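Lmo2349 protein (Listeria monocytogenes, PDB 4GVO) probably captures L-cystine or related amino acids outside the membrane, as the extracellular solute-binding protein of an ABC importer. Local coordinates at residues T17-P20 against N21-F24; G129-V132 against L133-N137; K204-T207 against K208-K211; A216-S219 against I220-D223. One frame throughout, in Å; residues are numbered along the deposited sequence. Where two conformers were deposited one is given.

Contact 1 of 4, residues T17-P20 against N21-F24; sequences TQFP and NVCF. With HIS (histidine), chain E.
V22 lies over one face of the F19 ring, and this is the tight half of the turn. Its CG2 methyl sits 3.7 Å from the ring centroid, only 13° off the normal, a CH-pi contact, while V22 CB comes to 3.6 Å from F19 CG. With F19 CG anti to the backbone N (chi1 -161°), the ring extends toward the bound histidine, where F19 CE2 is 3.2 Å from CE1 of the ligand; F19 is thus a wall of the amino-acid pocket. The backbone locks this half: F19 O accepts from both V22 N and C23 N, each at 2.9 Å, and F19 N gives a bond of 3.1 Å to C23 O. Two residues facing one across the pairing, V22 and C23 against F19, make a classic beta bulge.

The other side is looser. Q18 is exposed and touches little of 21-24, its NE2 turned back to T17 OG1 in the conformer modelled here, and P20 lies at the exposed end of the turn. The hairpin of strands 18-19 and 23-25 continues to strand 31-32 through F24 and T32; V22 and C23 rest on helix 34-44, and P20 and N21 meet F177 of helix 172-180.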
# COMPACT_ATOMS: atom_id res chain seq x y z
N THR A 17 -5.89 -7.84 5.53
CA THR A 17 -6.24 -7.57 6.92
C THR A 17 -5.04 -7.15 7.75
O THR A 17 -5.19 -6.95 8.97
CB THR A 17 -6.88 -8.80 7.60
OG1 THR A 17 -5.91 -9.87 7.67
CG2 THR A 17 -8.14 -9.24 6.83
N GLN A 18 -3.89 -6.90 7.11
CA GLN A 18 -2.65 -6.70 7.85
C GLN A 18 -2.01 -5.35 7.55
O GLN A 18 -0.80 -5.20 7.67
CB GLN A 18 -1.66 -7.81 7.53
CG GLN A 18 -2.20 -9.20 7.83
CD GLN A 18 -2.42 -9.42 9.30
OE1 GLN A 18 -1.49 -9.26 10.10
NE2 GLN A 18 -3.65 -9.79 9.69
N PHE A 19 -2.84 -4.36 7.21
CA PHE A 19 -2.36 -2.98 7.05
C PHE A 19 -3.15 -2.09 8.00
O PHE A 19 -4.28 -1.65 7.71
CB PHE A 19 -2.45 -2.51 5.61
CG PHE A 19 -1.59 -1.31 5.26
CD1 PHE A 19 -1.20 -0.38 6.19
CD2 PHE A 19 -1.24 -1.07 3.91
CE1 PHE A 19 -0.43 0.71 5.82
CE2 PHE A 19 -0.51 0.05 3.55
CZ PHE A 19 -0.08 0.93 4.52
N PRO A 20 -2.58 -1.81 9.18
CA PRO A 20 -3.32 -1.02 10.16
C PRO A 20 -3.82 0.30 9.59
O PRO A 20 -3.10 0.97 8.85
CB PRO A 20 -2.28 -0.81 11.30
CG PRO A 20 -1.43 -2.06 11.24
CD PRO A 20 -1.27 -2.26 9.74
N ASN A 21 -5.07 0.63 9.91
CA ASN A 21 -5.73 1.81 9.43
C ASN A 21 -6.06 1.86 7.95
O ASN A 21 -6.62 2.86 7.48
CB ASN A 21 -5.10 3.11 9.92
CG ASN A 21 -5.65 3.55 11.28
OD1 ASN A 21 -6.08 2.73 12.07
ND2 ASN A 21 -5.56 4.82 11.56
N VAL A 22 -5.76 0.79 7.23
CA VAL A 22 -5.96 0.72 5.77
C VAL A 22 -6.89 -0.44 5.41
O VAL A 22 -7.90 -0.26 4.73
CB VAL A 22 -4.62 0.64 5.04
CG1 VAL A 22 -4.80 0.18 3.60
CG2 VAL A 22 -3.88 1.97 5.17
N CYS A 23 -6.55 -1.63 5.89
CA CYS A 23 -7.38 -2.83 5.71
C CYS A 23 -7.02 -3.78 6.85
O CYS A 23 -5.96 -4.34 6.90
CB CYS A 23 -7.29 -3.46 4.31
SG CYS A 23 -5.63 -3.83 3.70
N PHE A 24 -7.94 -3.89 7.79
CA PHE A 24 -7.69 -4.60 9.01
C PHE A 24 -9.02 -4.94 9.69
O PHE A 24 -10.04 -4.40 9.33
CB PHE A 24 -6.79 -3.81 9.94
CG PHE A 24 -7.49 -2.68 10.65
CD1 PHE A 24 -7.75 -1.48 9.98
CD2 PHE A 24 -7.91 -2.79 11.96
CE1 PHE A 24 -8.38 -0.42 10.59
CE2 PHE A 24 -8.54 -1.73 12.59
CZ PHE A 24 -8.80 -0.55 11.89
N HIS E . 1.73 0.22 -1.78
CA HIS E . 2.10 -1.22 -1.94
C HIS E . 2.19 -1.64 -3.37
O HIS E . 1.76 -0.88 -4.24
CB HIS E . 1.10 -2.10 -1.21
CG HIS E . 1.44 -2.29 0.23
ND1 HIS E . 1.47 -1.25 1.09
CD2 HIS E . 1.85 -3.42 0.97
CE1 HIS E . 1.86 -1.70 2.30
NE2 HIS E . 2.06 -3.02 2.22
OXT HIS E . 2.72 -2.74 -3.65

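Contact 2 of 4, residues G129-V132 against L133-N137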
# COMPACT_ATOMS: atom_id res chain seq x y z
N GLY A 129 7.56 -1.55 -3.54
CA GLY A 129 8.82 -1.20 -2.90
C GLY A 129 9.87 -2.28 -3.09
O GLY A 129 11.05 -1.99 -3.25
N ALA A 130 9.46 -3.55 -3.05
CA ALA A 130 10.40 -4.61 -3.32
C ALA A 130 11.00 -4.50 -4.73
O ALA A 130 12.18 -4.77 -4.91
CB ALA A 130 9.73 -5.99 -3.09
N LEU A 131 10.19 -4.16 -5.72
CA LEU A 131 10.63 -3.98 -7.08
C LEU A 131 11.60 -2.80 -7.21
O LEU A 131 12.63 -2.89 -7.89
CB LEU A 131 9.43 -3.86 -8.02
CG LEU A 131 9.77 -3.65 -9.50
CD1 LEU A 131 10.52 -4.89 -10.05
CD2 LEU A 131 8.52 -3.33 -10.30
N VAL A 132 11.24 -1.69 -6.56
CA VAL A 132 12.07 -0.49 -6.54
C VAL A 132 13.43 -0.88 -5.97
O VAL A 132 14.47 -0.53 -6.55
CB VAL A 132 11.37 0.60 -5.70
CG1 VAL A 132 12.33 1.74 -5.32
CG2 VAL A 132 10.11 1.12 -6.40
N LEU A 133 13.48 -1.61 -4.86
CA LEU A 133 14.75 -2.05 -4.32
C LEU A 133 15.53 -3.01 -5.23
O LEU A 133 16.72 -2.92 -5.34
CB LEU A 133 14.54 -2.74 -2.96
CG LEU A 133 14.08 -1.87 -1.79
CD1 LEU A 133 13.61 -2.82 -0.67
CD2 LEU A 133 15.21 -0.89 -1.39
N LYS A 134 14.81 -3.93 -5.88
CA LYS A 134 15.45 -4.88 -6.78
C LYS A 134 16.17 -4.13 -7.89
O LYS A 134 17.30 -4.49 -8.25
CB LYS A 134 14.40 -5.85 -7.34
CG LYS A 134 14.96 -6.90 -8.29
CD LYS A 134 13.88 -7.78 -8.91
CE LYS A 134 13.42 -8.89 -7.98
NZ LYS A 134 14.50 -9.85 -7.57
N LYS A 135 15.50 -3.14 -8.46
CA LYS A 135 16.11 -2.40 -9.57
C LYS A 135 17.34 -1.65 -9.10
O LYS A 135 18.34 -1.58 -9.82
CB LYS A 135 15.11 -1.47 -10.18
CG LYS A 135 14.01 -2.17 -10.96
CD LYS A 135 13.02 -1.16 -11.40
CE LYS A 135 11.96 -1.75 -12.29
NZ LYS A 135 10.89 -0.80 -12.60
N ILE A 136 17.29 -1.05 -7.91
CA ILE A 136 18.45 -0.36 -7.37
C ILE A 136 19.62 -1.29 -7.08
O ILE A 136 20.76 -0.98 -7.35
CB ILE A 136 18.08 0.44 -6.11
CG1 ILE A 136 17.09 1.58 -6.50
CG2 ILE A 136 19.31 0.98 -5.35
CD1 ILE A 136 16.31 2.11 -5.32
N ASN A 137 19.33 -2.46 -6.52
CA ASN A 137 20.34 -3.45 -6.30
C ASN A 137 21.07 -3.80 -7.60
O ASN A 137 22.30 -3.82 -7.65
CB ASN A 137 19.74 -4.69 -5.57
CG ASN A 137 20.74 -5.49 -4.79
OD1 ASN A 137 21.88 -5.07 -4.60
ND2 ASN A 137 20.35 -6.69 -4.38
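L131 and K135, one helical turn apart, slant across each other on the outer side of the helix. The lysine chain is extended beyond CG and passes the leucine with its methylene groups, K135 CE lying 4.0 Å from L131 CG. Closer to the backbone, K135 CG comes to 3.4 Å from L131 O, because chi1 of -71° places CG beside its own backbone N. The ammonium end goes further, to a salt bridge with E82, so the aliphatic part packs while the charge is held from outside the helix.

V132 and I136 behave differently: they lie side by side and point the same way, with V132 CG1 4.0 Å from I136 CD1. The same CD1 is 3.4 Å from V132 O, so the isoleucine folds back over the carbonyl that receives its own N-H. Helix 128-139 is the crossing element of a beta-alpha-beta unit between the parallel strands 120-123 and 145-148, and it starts beside the amino-acid pocket, which S127 and N128 help to line. Regular i to i+4 bonds run through it, from L133 N to G129 O (2.9 Å) up to I136 N to V132 O (3.2 Å).

L133 takes the buried side. Its CG is 3.4 Å from G129 O, the carbonyl that receives the N-H of L133, and its branches pack on V121 and T123 of one strand, I146 of the other and I169.

Contact 3 of 4, residues K204-T207 against K208-K211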
# COMPACT_ATOMS: atom_id res chain seq x y z
N LYS A 204 -8.19 -5.82 -17.28
CA LYS A 204 -8.16 -4.93 -18.45
C LYS A 204 -9.52 -4.84 -19.15
O LYS A 204 -9.80 -3.82 -19.77
CB LYS A 204 -7.08 -5.36 -19.46
CG LYS A 204 -5.66 -4.95 -19.02
CD LYS A 204 -5.40 -3.47 -19.07
CE LYS A 204 -3.90 -3.11 -19.03
NZ LYS A 204 -3.66 -1.65 -18.68
N ASP A 205 -10.36 -5.88 -19.05
CA ASP A 205 -11.69 -5.89 -19.65
C ASP A 205 -12.72 -5.04 -18.92
O ASP A 205 -13.80 -4.79 -19.46
CB ASP A 205 -12.20 -7.36 -19.66
CG ASP A 205 -12.14 -8.01 -18.23
OD1 ASP A 205 -11.01 -8.13 -17.58
OD2 ASP A 205 -13.24 -8.40 -17.77
N GLU A 206 -12.40 -4.63 -17.68
CA GLU A 206 -13.39 -4.03 -16.76
C GLU A 206 -13.47 -2.51 -16.86
O GLU A 206 -13.48 -1.78 -15.88
CB GLU A 206 -13.15 -4.48 -15.30
CG GLU A 206 -13.28 -5.96 -15.08
CD GLU A 206 -13.17 -6.33 -13.62
OE1 GLU A 206 -12.05 -6.19 -13.09
OE2 GLU A 206 -14.18 -6.69 -13.01
N THR A 207 -13.49 -2.03 -18.09
CA THR A 207 -13.52 -0.60 -18.35
C THR A 207 -14.77 0.12 -17.88
O THR A 207 -14.69 1.22 -17.36
CB THR A 207 -13.22 -0.31 -19.81
OG1 THR A 207 -14.17 -1.00 -20.63
CG2 THR A 207 -11.78 -0.74 -20.17
N LYS A 208 -15.91 -0.54 -17.93
CA LYS A 208 -17.14 0.08 -17.48
C LYS A 208 -17.10 0.26 -15.98
O LYS A 208 -17.39 1.34 -15.47
CB LYS A 208 -18.39 -0.76 -17.92
CG LYS A 208 -19.70 -0.21 -17.39
CD LYS A 208 -20.90 -0.93 -17.97
CE LYS A 208 -22.18 -0.41 -17.32
NZ LYS A 208 -23.37 -1.17 -17.78
N LEU A 209 -16.74 -0.80 -15.28
CA LEU A 209 -16.61 -0.71 -13.81
C LEU A 209 -15.60 0.35 -13.40
O LEU A 209 -15.83 1.14 -12.48
CB LEU A 209 -16.25 -2.06 -13.23
CG LEU A 209 -15.99 -2.17 -11.74
CD1 LEU A 209 -17.25 -1.74 -10.98
CD2 LEU A 209 -15.60 -3.61 -11.40
N SER A 210 -14.45 0.39 -14.07
CA SER A 210 -13.42 1.38 -13.75
C SER A 210 -13.96 2.81 -13.88
O SER A 210 -13.70 3.68 -13.01
CB SER A 210 -12.20 1.16 -14.64
OG SER A 210 -11.13 1.92 -14.17
N LYS A 211 -14.70 3.06 -14.96
CA LYS A 211 -15.31 4.38 -15.16
C LYS A 211 -16.30 4.74 -14.04
O LYS A 211 -16.31 5.89 -13.58
CB LYS A 211 -15.98 4.43 -16.52
CG LYS A 211 -16.52 5.78 -16.93
CD LYS A 211 -17.17 5.69 -18.30
CE LYS A 211 -18.00 6.93 -18.61
NZ LYS A 211 -18.68 6.82 -19.94
O HOH W 1 -16.36 -3.31 -19.05
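E206 and L209 lie side by side at the start of helix 207-222, pointing the same way, with carboxylate oxygen E206 OE2 3.8 Å from the methyl L209 CD2. This is a polar atom resting against an apolar one. Behind them the first helical bonds close: S210 N reaches E206 O at 3.0 Å with an N-H...O angle of 161°, and K211 N reaches T207 O at the same length. S210 CB also lies 3.4 Å from E206 O, so the serine sits close against the carbonyl that its N-H binds.

The next shell fixes the glutamate. Its CG stands anti to the carbonyl carbon (chi1 -61°), which turns the chain back along the preceding residues, and E206 OE1 accepts a hydrogen bond from G203 N. A water joins the loop to the first turn: it donates to D205 O and accepts from K208 N, both at 3.0 Å, and so gives this early helical N-H a partner. Further out, K204 NZ bonds to the carbonyl oxygens of E84 and F87, tying the approach to the helix down beside strand 88-89. L209 and S210 pack inward on L202 of strand 191-202, with Y49 beside L209 and L88 beside S210.

Such an arrangement is that of a helix N-terminus, with E206 at the N-cap position and a water serving a first-turn amide.

Contact 4 of 4, residues A216-S219 against I220-D223; sequences ALQS and IIDD
Four i to i+4 bonds carry the last turn of helix 207-222, from I220 N to A216 O (3.0 Å) as far as D223 N to S219 O (3.1 Å), after which D223 leaves helical geometry.

On the outer side Q218 and D222 cross at a slant, their amide and carboxylate planes 42° apart. Q218 NE2 gives a hydrogen bond to D222 OD1 at 3.0 Å, nearly straight at 163°. The acceptor lies in the plane of the amide, whereas the donor meets OD1 on its syn side but well out of the carboxylate plane. The bend at chi2 of Q218 (63°) brings the amide round to its neighbour one turn on, and I221 CG2 touches the same NE2 at 3.9 Å.

A216 O is shared: besides I220 N it accepts, in the conformer modelled here, from S219 OG at 2.8 Å, the hydroxyl folding back onto the preceding turn. In this conformer OG is also bonded to R45, whose guanidinium forms a salt bridge with D223 OD2, while D223 OD1 is bonded to T225 OG1. R45, just after helix 34-44, thus meets both S219 and D223, one turn apart.

I220 fills the buried side, with CG1 3.2 Å from A216 O, and L217 approaches it more loosely, L217 CD1 staying 4.5 Å from I220 CG2. These residues and A216 pack against L38, E41 and I42 of helix 34-44; I220 and I221 also meet L226 of helix 225-234, and V92 borders L217, Q218 and I221.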
# COMPACT_ATOMS: atom_id res chain seq x y z
N ALA A 216 -17.75 7.68 -8.96
CA ALA A 216 -18.04 7.68 -7.54
C ALA A 216 -16.92 8.37 -6.74
O ALA A 216 -17.17 9.19 -5.85
CB ALA A 216 -18.25 6.25 -7.06
N LEU A 217 -15.67 8.00 -7.03
CA LEU A 217 -14.55 8.57 -6.31
C LEU A 217 -14.50 10.09 -6.55
O LEU A 217 -14.20 10.83 -5.63
CB LEU A 217 -13.23 7.91 -6.74
CG LEU A 217 -11.98 8.23 -5.90
CD1 LEU A 217 -12.16 8.27 -4.40
CD2 LEU A 217 -10.86 7.24 -6.31
N GLN A 218 -14.75 10.56 -7.78
CA GLN A 218 -14.72 11.99 -8.01
C GLN A 218 -15.78 12.70 -7.17
O GLN A 218 -15.54 13.77 -6.65
CB GLN A 218 -14.95 12.30 -9.49
CG GLN A 218 -14.67 13.76 -9.82
CD GLN A 218 -13.20 14.10 -9.57
OE1 GLN A 218 -12.31 13.46 -10.15
NE2 GLN A 218 -12.94 15.07 -8.72
N SER A 219 -16.96 12.10 -7.04
CA SER A 219 -17.99 12.73 -6.19
C SER A 219 -17.60 12.74 -4.71
O SER A 219 -17.94 13.66 -3.98
CB SER A 219 -19.36 12.08 -6.40
OG SER A 219 -19.45 10.79 -5.86
N ILE A 220 -16.88 11.72 -4.27
CA ILE A 220 -16.33 11.65 -2.92
C ILE A 220 -15.28 12.72 -2.68
O ILE A 220 -15.20 13.30 -1.59
CB ILE A 220 -15.82 10.22 -2.68
CG1 ILE A 220 -17.01 9.25 -2.61
CG2 ILE A 220 -14.95 10.09 -1.43
CD1 ILE A 220 -16.64 7.78 -2.80
N ILE A 221 -14.44 12.96 -3.67
CA ILE A 221 -13.53 14.10 -3.61
C ILE A 221 -14.32 15.41 -3.54
O ILE A 221 -14.05 16.28 -2.67
CB ILE A 221 -12.57 14.07 -4.81
CG1 ILE A 221 -11.54 12.95 -4.60
CG2 ILE A 221 -11.92 15.46 -5.01
CD1 ILE A 221 -10.77 12.60 -5.87
N ASP A 222 -15.28 15.56 -4.42
CA ASP A 222 -15.90 16.86 -4.68
C ASP A 222 -16.73 17.36 -3.49
O ASP A 222 -16.84 18.58 -3.26
CB ASP A 222 -16.77 16.84 -5.93
CG ASP A 222 -15.96 16.75 -7.23
OD1 ASP A 222 -14.73 16.85 -7.19
OD2 ASP A 222 -16.55 16.56 -8.31
N ASP A 223 -17.31 16.43 -2.73
CA ASP A 223 -18.09 16.79 -1.56
C ASP A 223 -17.33 16.83 -0.22
O ASP A 223 -17.95 17.08 0.82
CB ASP A 223 -19.39 15.98 -1.50
CG ASP A 223 -19.20 14.56 -1.01
OD1 ASP A 223 -18.08 14.21 -0.58
OD2 ASP A 223 -20.21 13.82 -1.04

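Overall arrangement
All four contacts are local and follow one another along the chain, none nested in or crossing another. Contact 1 closes the hairpin turn between strands 18-19 and 23-25, next to the bound histidine. Contact 2, on the opposite side of the chain's centre from contact 1, closes no loop but runs along helix 128-139, which links strands 120-123 and 145-148. Contacts 3 and 4 share helix 207-222: the first opens it after strand 191-202, the second ends it before helix 225-234, their centres about 18 Å apart. Helix 34-44 is common ground: contact 1 touches its start at D35 and V36, contact 4 its later part and R45 just beyond, though their nearest atoms stay about 13 Å apart.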